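Local coordinates for protein Pyrimidine/purine nucleoside phosphorylase (Acinetobacter sp. ADP1, PDB 3HQX) that probably catalyses the phosphorolysis of diverse purine and pyrimidine nucleosides, releasing the free base and ribose 1-phosphate, and belongs to the cupin clan, at residues Asp10-Ile15 against Val31-Gly36; Thr37-Gly42 against Asp104-Leu109; Pro50-Thr55 against Asn92-Ile97; His56-Met61 against Ser86-Gly91. All coordinates share one frame; numbering follows the deposited sequence.

Contact 1: residues Asp10-Ile15 against Val31-Gly36; sequences DHVTVI and VQFEDG
The ring of F33 takes CG1 of V12 on one face: the methyl sits toward the rim near CD1 and CE1, 3.8 Å from the centroid, a CH-pi contact. F9 meets the same ring edge-to-face, and K39 makes a cation-pi contact with it. The imidazole of H11 has the E34 carboxylate nearby, planes 36° apart, but the touch is made by H11 CB, 3.6 Å from E34 OE2. A water bridges both residues, donating to H11 O and accepting from E34 N.

T13 and Q32 form an antiparallel hydrogen-bonded pair, T13 N to Q32 O at 2.9 Å and Q32 N to T13 O at 2.8 Å. V12 CB packs on V31 CG1 at 3.7 Å. The chain leaves the pairing through a type I turn, F33 to G36, closed by G36 N on F33 O.

This is the open end of the hairpin of strands 12-21 and 26-32. T13 OG1 is hydrogen-bonded to D10 OD1 of the second subunit. V31 packs on L41 of strand 38-44 and shares backbone hydrogen bonding with K39, while V12, V14 and I15 pair antiparallel with a strand of the second subunit, carrying the sheet across the dimer.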
# COMPACT_ATOMS: atom_id res chain seq x y z
N ASP A 10 10.32 11.40 6.23
CA ASP A 10 10.33 12.77 5.73
C ASP A 10 11.38 12.91 4.62
O ASP A 10 12.41 12.22 4.65
CB ASP A 10 10.72 13.69 6.86
CG ASP A 10 9.63 13.84 7.87
OD1 ASP A 10 8.46 13.90 7.44
OD2 ASP A 10 9.99 13.89 9.07
N HIS A 11 11.15 13.82 3.68
CA HIS A 11 12.10 14.14 2.62
C HIS A 11 12.44 12.94 1.76
O HIS A 11 13.63 12.69 1.41
CB HIS A 11 13.39 14.68 3.26
CG HIS A 11 13.15 15.81 4.20
ND1 HIS A 11 12.59 16.99 3.78
CD2 HIS A 11 13.36 15.94 5.53
CE1 HIS A 11 12.47 17.81 4.81
NE2 HIS A 11 12.92 17.20 5.88
N VAL A 12 11.41 12.20 1.39
CA VAL A 12 11.62 10.98 0.58
C VAL A 12 10.96 11.12 -0.82
O VAL A 12 10.08 11.93 -1.06
CB VAL A 12 11.17 9.70 1.29
CG1 VAL A 12 11.98 9.44 2.51
CG2 VAL A 12 9.60 9.74 1.56
N THR A 13 11.39 10.21 -1.70
CA THR A 13 10.75 9.92 -2.97
C THR A 13 9.97 8.64 -2.79
O THR A 13 10.44 7.65 -2.17
CB THR A 13 11.79 9.74 -4.09
OG1 THR A 13 12.35 11.02 -4.41
CG2 THR A 13 11.17 9.19 -5.38
N VAL A 14 8.75 8.62 -3.32
CA VAL A 14 7.95 7.43 -3.28
C VAL A 14 7.56 7.10 -4.72
O VAL A 14 7.02 7.95 -5.44
CB VAL A 14 6.69 7.56 -2.41
CG1 VAL A 14 5.90 6.23 -2.41
CG2 VAL A 14 7.07 7.98 -1.03
N ILE A 15 7.82 5.86 -5.12
CA ILE A 15 7.41 5.38 -6.46
C ILE A 15 5.93 5.04 -6.42
O ILE A 15 5.46 4.28 -5.55
CB ILE A 15 8.27 4.19 -6.95
CG1 ILE A 15 9.74 4.57 -6.86
CG2 ILE A 15 7.81 3.70 -8.32
CD1 ILE A 15 10.16 5.70 -7.64
N VAL A 31 10.38 3.33 -1.31
CA VAL A 31 10.69 4.66 -0.75
C VAL A 31 12.22 4.88 -0.86
O VAL A 31 12.99 4.01 -0.50
CB VAL A 31 10.28 4.74 0.73
CG1 VAL A 31 10.68 6.05 1.32
CG2 VAL A 31 8.78 4.52 0.88
N GLN A 32 12.62 6.01 -1.42
CA GLN A 32 14.03 6.34 -1.67
C GLN A 32 14.41 7.60 -0.92
O GLN A 32 13.70 8.61 -0.92
CB GLN A 32 14.30 6.54 -3.16
CG GLN A 32 13.97 5.29 -3.92
CD GLN A 32 13.89 5.43 -5.44
OE1 GLN A 32 13.36 6.41 -5.99
NE2 GLN A 32 14.38 4.39 -6.13
N PHE A 33 15.54 7.52 -0.25
CA PHE A 33 15.99 8.56 0.63
C PHE A 33 17.03 9.48 -0.05
O PHE A 33 17.54 9.13 -1.11
CB PHE A 33 16.54 7.91 1.94
CG PHE A 33 15.48 7.23 2.74
CD1 PHE A 33 14.90 7.89 3.77
CD2 PHE A 33 14.98 6.02 2.37
CE1 PHE A 33 13.91 7.34 4.44
CE2 PHE A 33 13.96 5.46 3.05
CZ PHE A 33 13.45 6.13 4.11
N GLU A 34 17.26 10.67 0.53
CA GLU A 34 18.14 11.68 0.01
C GLU A 34 19.57 11.18 -0.20
O GLU A 34 20.22 11.62 -1.11
CB GLU A 34 18.14 12.95 0.90
CG GLU A 34 16.91 13.86 0.66
CD GLU A 34 16.92 15.17 1.47
OE1 GLU A 34 17.82 15.38 2.33
OE2 GLU A 34 16.01 16.01 1.23
N ASP A 35 19.96 10.22 0.61
CA ASP A 35 21.30 9.62 0.52
C ASP A 35 21.39 8.49 -0.50
O ASP A 35 22.47 7.86 -0.64
CB ASP A 35 21.79 9.13 1.90
CG ASP A 35 21.01 7.93 2.44
OD1 ASP A 35 20.06 7.45 1.80
OD2 ASP A 35 21.36 7.46 3.54
N GLY A 36 20.31 8.24 -1.24
CA GLY A 36 20.27 7.21 -2.28
C GLY A 36 19.88 5.82 -1.82
O GLY A 36 19.74 4.96 -2.65
O HOH W 1 15.58 11.38 2.83

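Contact 2: residues Thr37-Gly42 against Asp104-Leu109; sequences TKKTLG and DYVCHL
The phenol ring of Y105 lies flat against the backbone of G42, with G42 CA over one face, 3.8 Å from the centroid and 25° off the ring normal. Y105 CG stands between its own backbone N and carbonyl carbon (chi1 70°), which swings the ring across to the neighbouring strand. G42 has no side chain, and the ring lies directly on its main chain. Further along the same face, T40 and C107 meet through their beta carbons, CB to CB at 3.8 Å.

The other face carries K39, L41, V106 and H108. L41 crosses V106 at an angle, CD1 meeting CG2 at 4.0 Å. K39 runs its aliphatic chain past V106, CD to CG1 at 3.9 Å, then bends at its last torsion; a water accepts from K39 NZ and donates to K38 O. V106 CG1 lies over one face of the H108 imidazole, whose ND1 makes a weak hydrogen bond to R60 O.

Four backbone bonds bind the antiparallel strands, in two reciprocal pairs: T40 with C107 and G42 with Y105. G42 N reaches Y105 O at 2.9 Å, nearly straight at 176°. D104 points its carboxylate to the second subunit, in a salt bridge with K17 and a hydrogen bond with S18 there.

Within the six-stranded sheet, strand 38-44 has strand 26-32 on its other side, and strand 103-109 has strand 59-63, where Y105 and C107 both touch M61.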
# COMPACT_ATOMS: atom_id res chain seq x y z
N THR A 37 19.67 5.60 -0.53
CA THR A 37 19.19 4.31 0.00
C THR A 37 17.70 4.12 -0.18
O THR A 37 16.99 5.09 -0.45
CB THR A 37 19.57 4.10 1.44
OG1 THR A 37 18.96 5.09 2.24
CG2 THR A 37 21.13 4.19 1.60
N LYS A 38 17.28 2.87 -0.14
CA LYS A 38 15.90 2.52 -0.43
C LYS A 38 15.33 1.63 0.67
O LYS A 38 16.06 0.84 1.28
CB LYS A 38 15.78 1.81 -1.77
CG LYS A 38 16.23 2.63 -2.95
CD LYS A 38 17.52 2.11 -3.55
CE LYS A 38 17.77 2.82 -4.90
NZ LYS A 38 16.82 2.33 -5.96
N LYS A 39 14.02 1.73 0.88
CA LYS A 39 13.26 0.88 1.78
C LYS A 39 11.94 0.54 1.09
O LYS A 39 11.61 1.16 0.09
CB LYS A 39 12.95 1.58 3.10
CG LYS A 39 14.22 1.95 3.89
CD LYS A 39 13.90 2.62 5.21
CE LYS A 39 15.12 3.27 5.85
NZ LYS A 39 16.31 2.31 6.01
N THR A 40 11.30 -0.50 1.56
CA THR A 40 9.94 -0.87 1.11
C THR A 40 9.01 -0.58 2.26
O THR A 40 9.32 -0.93 3.41
CB THR A 40 9.91 -2.37 0.83
OG1 THR A 40 10.87 -2.61 -0.24
CG2 THR A 40 8.62 -2.79 0.33
N LEU A 41 7.91 0.10 1.98
CA LEU A 41 6.80 0.33 2.91
C LEU A 41 5.64 -0.56 2.50
O LEU A 41 5.14 -0.42 1.42
CB LEU A 41 6.39 1.82 2.89
CG LEU A 41 5.23 2.23 3.79
CD1 LEU A 41 5.41 1.89 5.31
CD2 LEU A 41 4.96 3.73 3.61
N GLY A 42 5.28 -1.50 3.34
CA GLY A 42 4.33 -2.52 2.87
C GLY A 42 3.28 -2.94 3.89
O GLY A 42 3.36 -2.57 5.06
N ASP A 104 1.59 -3.94 9.05
CA ASP A 104 2.37 -2.91 8.35
C ASP A 104 3.82 -3.13 8.68
O ASP A 104 4.17 -3.38 9.82
CB ASP A 104 1.99 -1.50 8.84
CG ASP A 104 0.56 -1.11 8.44
OD1 ASP A 104 0.40 -0.45 7.40
OD2 ASP A 104 -0.39 -1.44 9.20
N TYR A 105 4.66 -2.99 7.67
CA TYR A 105 6.10 -3.18 7.85
C TYR A 105 6.93 -2.20 7.02
O TYR A 105 6.45 -1.60 6.04
CB TYR A 105 6.51 -4.64 7.54
CG TYR A 105 6.40 -4.96 6.08
CD1 TYR A 105 7.46 -4.70 5.22
CD2 TYR A 105 5.25 -5.50 5.55
CE1 TYR A 105 7.36 -4.92 3.86
CE2 TYR A 105 5.14 -5.75 4.17
CZ TYR A 105 6.19 -5.44 3.35
OH TYR A 105 6.03 -5.72 2.02
N VAL A 106 8.19 -2.04 7.46
CA VAL A 106 9.23 -1.42 6.62
C VAL A 106 10.34 -2.47 6.44
O VAL A 106 10.82 -3.09 7.42
CB VAL A 106 9.79 -0.19 7.29
CG1 VAL A 106 10.97 0.36 6.47
CG2 VAL A 106 8.71 0.92 7.38
N CYS A 107 10.74 -2.67 5.19
CA CYS A 107 11.86 -3.50 4.85
C CYS A 107 13.03 -2.59 4.58
O CYS A 107 13.03 -1.79 3.65
CB CYS A 107 11.53 -4.38 3.66
SG CYS A 107 12.81 -5.58 3.30
N HIS A 108 14.07 -2.78 5.41
CA HIS A 108 15.31 -2.05 5.32
C HIS A 108 16.33 -2.89 4.58
O HIS A 108 16.63 -4.01 4.97
CB HIS A 108 15.84 -1.77 6.73
CG HIS A 108 14.96 -0.90 7.56
ND1 HIS A 108 13.96 -1.40 8.37
CD2 HIS A 108 14.92 0.44 7.69
CE1 HIS A 108 13.36 -0.38 8.96
NE2 HIS A 108 13.92 0.74 8.58
N LEU A 109 16.89 -2.35 3.51
CA LEU A 109 17.99 -3.02 2.80
C LEU A 109 19.31 -2.96 3.59
O LEU A 109 19.72 -1.90 4.06
CB LEU A 109 18.17 -2.46 1.39
CG LEU A 109 17.23 -2.95 0.28
CD1 LEU A 109 17.82 -2.52 -1.07
CD2 LEU A 109 17.02 -4.45 0.27
O HOH W 2 17.50 0.91 3.78
O HOH W 3 2.42 0.12 5.70

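Contact 3: residues Pro50-Thr55 against Asn92-Ile97; sequences PLTFET and NSLFKI
F53 and F95 meet on the face that carries L51, F53, F95 and I97, and the first torsion of F95 explains how. F95 CG sits between its backbone N and carbonyl carbon (chi1 69°), carrying the ring toward strand 51-54 until F53 CB lies over one face, 4.0 Å from the centroid. The ring planes come within 23° of parallel but are slid apart, centroids 5.2 Å from each other, and barely overlap. I97 CG2 then meets the F53 ring at its edge, 3.6 Å from CE2.

T55 turns its hydroxyl back over its own main chain (chi1 57°), where OG1 accepts from S93 N at 2.9 Å; the same OG1 is hydrogen-bonded to P90 O. T55 N in turn donates to S93 O at 2.8 Å, arriving from well above the carbonyl plane. A water donates to both T55 O and S93 O, adding another bridge at this end of the pairing.

On the other face T52 and K96 lie side by side, OG1 against the lysine chain, with K96 CE 3.5 Å away. Beside them L94 CD2 approaches T52 CG2. The backbone pairs L51 with I97 and F53 with F95 are both hydrogen-bonded in each direction, F53 N to F95 O at 2.9 Å.

Strand 51-54 is an outer strand of the four-stranded sheet within the chain. Strand 94-98 lies between it and strand 67-72, with F95 and I97 packing on V70; F95 also meets F87 edge-to-face, joining this sheet to the six-stranded one.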
# COMPACT_ATOMS: atom_id res chain seq x y z
N PRO A 50 1.58 -19.64 5.37
CA PRO A 50 2.73 -18.74 5.34
C PRO A 50 3.12 -18.27 3.95
O PRO A 50 3.02 -19.06 2.95
CB PRO A 50 3.87 -19.54 5.97
CG PRO A 50 3.19 -20.61 6.76
CD PRO A 50 1.94 -20.94 5.97
N LEU A 51 3.54 -17.00 3.90
CA LEU A 51 4.04 -16.40 2.70
C LEU A 51 5.57 -16.43 2.67
O LEU A 51 6.22 -15.99 3.63
CB LEU A 51 3.53 -14.97 2.58
CG LEU A 51 2.02 -14.81 2.76
CD1 LEU A 51 1.78 -13.29 2.57
CD2 LEU A 51 1.21 -15.72 1.75
N THR A 52 6.16 -16.91 1.57
CA THR A 52 7.64 -17.02 1.47
C THR A 52 8.22 -15.85 0.72
O THR A 52 7.83 -15.59 -0.42
CB THR A 52 8.15 -18.38 0.82
OG1 THR A 52 7.66 -19.52 1.56
CG2 THR A 52 9.65 -18.46 0.86
N PHE A 53 9.20 -15.16 1.33
CA PHE A 53 10.02 -14.18 0.65
C PHE A 53 11.45 -14.62 0.64
O PHE A 53 11.91 -15.23 1.63
CB PHE A 53 9.95 -12.86 1.39
CG PHE A 53 8.60 -12.24 1.40
CD1 PHE A 53 8.23 -11.42 0.38
CD2 PHE A 53 7.69 -12.53 2.40
CE1 PHE A 53 6.98 -10.83 0.40
CE2 PHE A 53 6.48 -11.96 2.42
CZ PHE A 53 6.12 -11.10 1.44
N GLU A 54 12.13 -14.33 -0.47
CA GLU A 54 13.53 -14.73 -0.68
C GLU A 54 14.44 -13.51 -0.80
O GLU A 54 14.09 -12.48 -1.45
CB GLU A 54 13.66 -15.68 -1.90
CG GLU A 54 12.79 -16.92 -1.71
CD GLU A 54 12.94 -17.96 -2.81
OE1 GLU A 54 13.88 -17.81 -3.60
OE2 GLU A 54 12.10 -18.92 -2.86
N THR A 55 15.60 -13.56 -0.15
CA THR A 55 16.47 -12.40 -0.13
C THR A 55 17.71 -12.62 -0.98
O THR A 55 18.22 -13.72 -1.03
CB THR A 55 16.94 -12.13 1.31
OG1 THR A 55 17.60 -13.31 1.83
CG2 THR A 55 15.76 -11.79 2.16
N ASN A 92 20.87 -14.01 0.56
CA ASN A 92 20.74 -15.33 -0.06
C ASN A 92 19.96 -16.32 0.79
O ASN A 92 20.31 -17.47 0.89
CB ASN A 92 22.10 -15.90 -0.41
CG ASN A 92 22.86 -15.03 -1.36
OD1 ASN A 92 22.29 -14.39 -2.25
ND2 ASN A 92 24.19 -15.02 -1.20
N SER A 93 18.89 -15.87 1.41
CA SER A 93 18.13 -16.71 2.30
C SER A 93 16.64 -16.45 2.04
O SER A 93 16.27 -16.06 0.91
CB SER A 93 18.54 -16.40 3.75
OG SER A 93 18.00 -17.34 4.66
N LEU A 94 15.82 -16.71 3.05
CA LEU A 94 14.37 -16.59 2.96
C LEU A 94 13.72 -16.50 4.34
O LEU A 94 14.35 -16.79 5.38
CB LEU A 94 13.74 -17.79 2.22
CG LEU A 94 13.74 -19.20 2.82
CD1 LEU A 94 12.79 -19.34 3.89
CD2 LEU A 94 13.36 -20.22 1.74
N PHE A 95 12.46 -16.11 4.33
CA PHE A 95 11.62 -16.14 5.51
C PHE A 95 10.19 -16.44 5.11
O PHE A 95 9.81 -16.17 3.98
CB PHE A 95 11.78 -14.86 6.36
CG PHE A 95 11.22 -13.60 5.75
CD1 PHE A 95 9.95 -13.19 6.06
CD2 PHE A 95 11.96 -12.80 4.92
CE1 PHE A 95 9.43 -12.02 5.61
CE2 PHE A 95 11.43 -11.60 4.46
CZ PHE A 95 10.16 -11.23 4.80
N LYS A 96 9.43 -17.01 6.04
CA LYS A 96 8.04 -17.40 5.82
C LYS A 96 7.23 -16.76 6.92
O LYS A 96 7.54 -16.96 8.09
CB LYS A 96 7.88 -18.92 5.88
CG LYS A 96 8.81 -19.68 4.91
CD LYS A 96 8.48 -21.18 4.87
CE LYS A 96 9.21 -21.83 3.75
NZ LYS A 96 10.63 -21.38 3.77
N ILE A 97 6.25 -15.96 6.52
CA ILE A 97 5.57 -15.07 7.42
C ILE A 97 4.06 -15.32 7.38
O ILE A 97 3.47 -15.57 6.30
CB ILE A 97 5.94 -13.60 7.10
CG1 ILE A 97 5.32 -12.62 8.13
CG2 ILE A 97 5.50 -13.21 5.67
CD1 ILE A 97 6.04 -11.22 8.17
O HOH W 4 17.56 -16.29 -1.86

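Contact 4: residues His56-Met61 against Ser86-Gly91; sequences HVPERM and SFYVPG
Backbone hydrogen bonds come in two reciprocal antiparallel pairs, E59 with V89 and M61 with F87. V89 N to E59 O is 2.9 Å and nearly straight (173°), while F87 N to M61 O is 2.8 Å. Between them R60 and Y88 form the non-hydrogen-bonded pair, R60 CA resting near F87 O.

The side-chain hydrogen bond belongs to R60: NH1 donates to S86 OG at 2.9 Å, with the oxygen within 4° of the guanidinium plane. The arginine starts out anti to its backbone N (chi1 176°) and bends at chi3, which brings NH1 round to the serine. E62 and E110 add long, weak ion pairs to the same guanidinium.

Apolar contacts take both faces. M61, modelled as selenomethionine, sets CB over one face of the F87 ring, 3.5 Å from the centroid, a CH-pi contact; the two side chains run alongside, and CG follows the ring toward CZ. On the R60 face P58 lies beside Y88, its CB 3.9 Å from Y88 CZ. At the loop end the chains come close, and G91 CA lies 3.0 Å from H56 O.

The two faces thus differ in chemistry. M61, F87 and V89 form the apolar part of one, which E59 shares, and M61 and V89 pack on F95 of the other sheet. R60 and Y88 lie on the reverse, where S86 OG, close to the guanidinium plane, probably limits its rotation, while E62 and E110 give only weak charge compensation.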
# COMPACT_ATOMS: atom_id res chain seq x y z
N HIS A 56 18.15 -11.57 -1.67
CA HIS A 56 19.49 -11.52 -2.25
C HIS A 56 20.37 -10.80 -1.24
O HIS A 56 21.14 -11.44 -0.54
CB HIS A 56 19.43 -10.87 -3.62
CG HIS A 56 18.69 -11.70 -4.62
ND1 HIS A 56 18.57 -11.33 -5.94
CD2 HIS A 56 18.09 -12.91 -4.52
CE1 HIS A 56 17.90 -12.26 -6.60
NE2 HIS A 56 17.57 -13.21 -5.75
N VAL A 57 20.21 -9.50 -1.07
CA VAL A 57 20.97 -8.79 -0.04
C VAL A 57 20.27 -8.98 1.32
O VAL A 57 19.11 -9.29 1.38
CB VAL A 57 21.14 -7.27 -0.37
CG1 VAL A 57 21.84 -7.09 -1.74
CG2 VAL A 57 19.81 -6.53 -0.33
N PRO A 58 21.01 -8.86 2.41
CA PRO A 58 20.36 -8.97 3.73
C PRO A 58 19.29 -7.91 3.93
O PRO A 58 19.39 -6.83 3.35
CB PRO A 58 21.50 -8.68 4.67
CG PRO A 58 22.69 -9.09 3.95
CD PRO A 58 22.47 -8.75 2.53
N GLU A 59 18.33 -8.17 4.84
CA GLU A 59 17.20 -7.31 5.03
C GLU A 59 16.90 -7.21 6.53
O GLU A 59 17.08 -8.17 7.24
CB GLU A 59 15.96 -7.90 4.31
CG GLU A 59 15.98 -7.73 2.83
CD GLU A 59 14.76 -8.35 2.15
OE1 GLU A 59 13.87 -8.89 2.85
OE2 GLU A 59 14.75 -8.37 0.91
N ARG A 60 16.43 -6.06 6.99
CA ARG A 60 15.76 -5.99 8.29
C ARG A 60 14.28 -5.65 8.08
O ARG A 60 13.96 -4.68 7.43
CB ARG A 60 16.40 -4.96 9.22
CG ARG A 60 15.70 -4.79 10.52
CD ARG A 60 16.45 -3.88 11.49
NE ARG A 60 16.55 -2.46 11.07
CZ ARG A 60 15.76 -1.46 11.47
NH1 ARG A 60 14.70 -1.67 12.24
NH2 ARG A 60 16.02 -0.20 11.08
N MSE A 61 13.41 -6.50 8.62
CA MSE A 61 11.97 -6.29 8.59
C MSE A 61 11.55 -5.68 9.92
O MSE A 61 11.79 -6.26 10.99
CB MSE A 61 11.26 -7.62 8.41
CG MSE A 61 11.30 -8.13 6.99
SE MSE A 61 10.11 -7.20 5.80
CE MSE A 61 8.43 -8.00 6.53
N SER A 86 11.87 -5.74 15.26
CA SER A 86 12.45 -6.08 13.98
C SER A 86 13.00 -7.48 13.97
O SER A 86 13.27 -8.10 15.04
CB SER A 86 13.58 -5.11 13.60
OG SER A 86 13.10 -3.79 13.45
N PHE A 87 13.17 -8.02 12.74
CA PHE A 87 13.96 -9.23 12.56
C PHE A 87 14.90 -9.08 11.37
O PHE A 87 14.66 -8.30 10.46
CB PHE A 87 13.11 -10.51 12.48
CG PHE A 87 12.15 -10.57 11.34
CD1 PHE A 87 12.56 -11.07 10.10
CD2 PHE A 87 10.84 -10.13 11.47
CE1 PHE A 87 11.64 -11.17 9.03
CE2 PHE A 87 9.96 -10.19 10.45
CZ PHE A 87 10.35 -10.72 9.22
N TYR A 88 16.01 -9.80 11.46
CA TYR A 88 17.05 -9.76 10.43
C TYR A 88 17.00 -11.02 9.58
O TYR A 88 16.92 -12.11 10.11
CB TYR A 88 18.42 -9.66 11.10
CG TYR A 88 19.58 -9.66 10.16
CD1 TYR A 88 19.95 -8.51 9.48
CD2 TYR A 88 20.31 -10.83 9.95
CE1 TYR A 88 21.03 -8.52 8.59
CE2 TYR A 88 21.40 -10.85 9.07
CZ TYR A 88 21.75 -9.70 8.40
OH TYR A 88 22.85 -9.72 7.54
N VAL A 89 17.12 -10.84 8.26
CA VAL A 89 17.18 -11.96 7.33
C VAL A 89 18.50 -11.87 6.60
O VAL A 89 18.79 -10.87 5.95
CB VAL A 89 15.99 -11.92 6.34
CG1 VAL A 89 15.92 -13.23 5.49
CG2 VAL A 89 14.65 -11.64 7.13
N PRO A 90 19.33 -12.92 6.71
CA PRO A 90 20.55 -12.91 5.94
C PRO A 90 20.34 -12.82 4.44
O PRO A 90 19.26 -13.13 3.93
CB PRO A 90 21.22 -14.25 6.31
CG PRO A 90 20.27 -15.00 7.18
CD PRO A 90 19.05 -14.19 7.38
N GLY A 91 21.39 -12.39 3.75
CA GLY A 91 21.39 -12.41 2.28
C GLY A 91 21.33 -13.84 1.79
O GLY A 91 21.67 -14.78 2.50

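Overall arrangement
From the N terminus, contact 1 comes first, closing the hairpin of strands 12-21 and 26-32 before contact 2 opens. Contact 2 then closes a long loop from 38-44 to 103-109. Contact 3 is nested inside it, and contact 4 inside contact 3, so none of the loops cross. Contacts 1, 2 and 4 belong to the six-stranded sheet: V31 O meets K39 N between the first two, and H108 N meets R60 O between contacts 2 and 4. Contact 3 belongs to the four-stranded sheet and touches contact 4 where both chain passages change sheets, consistent with a cupin-type beta barrel. Contacts 1 and 2 also reach the second subunit.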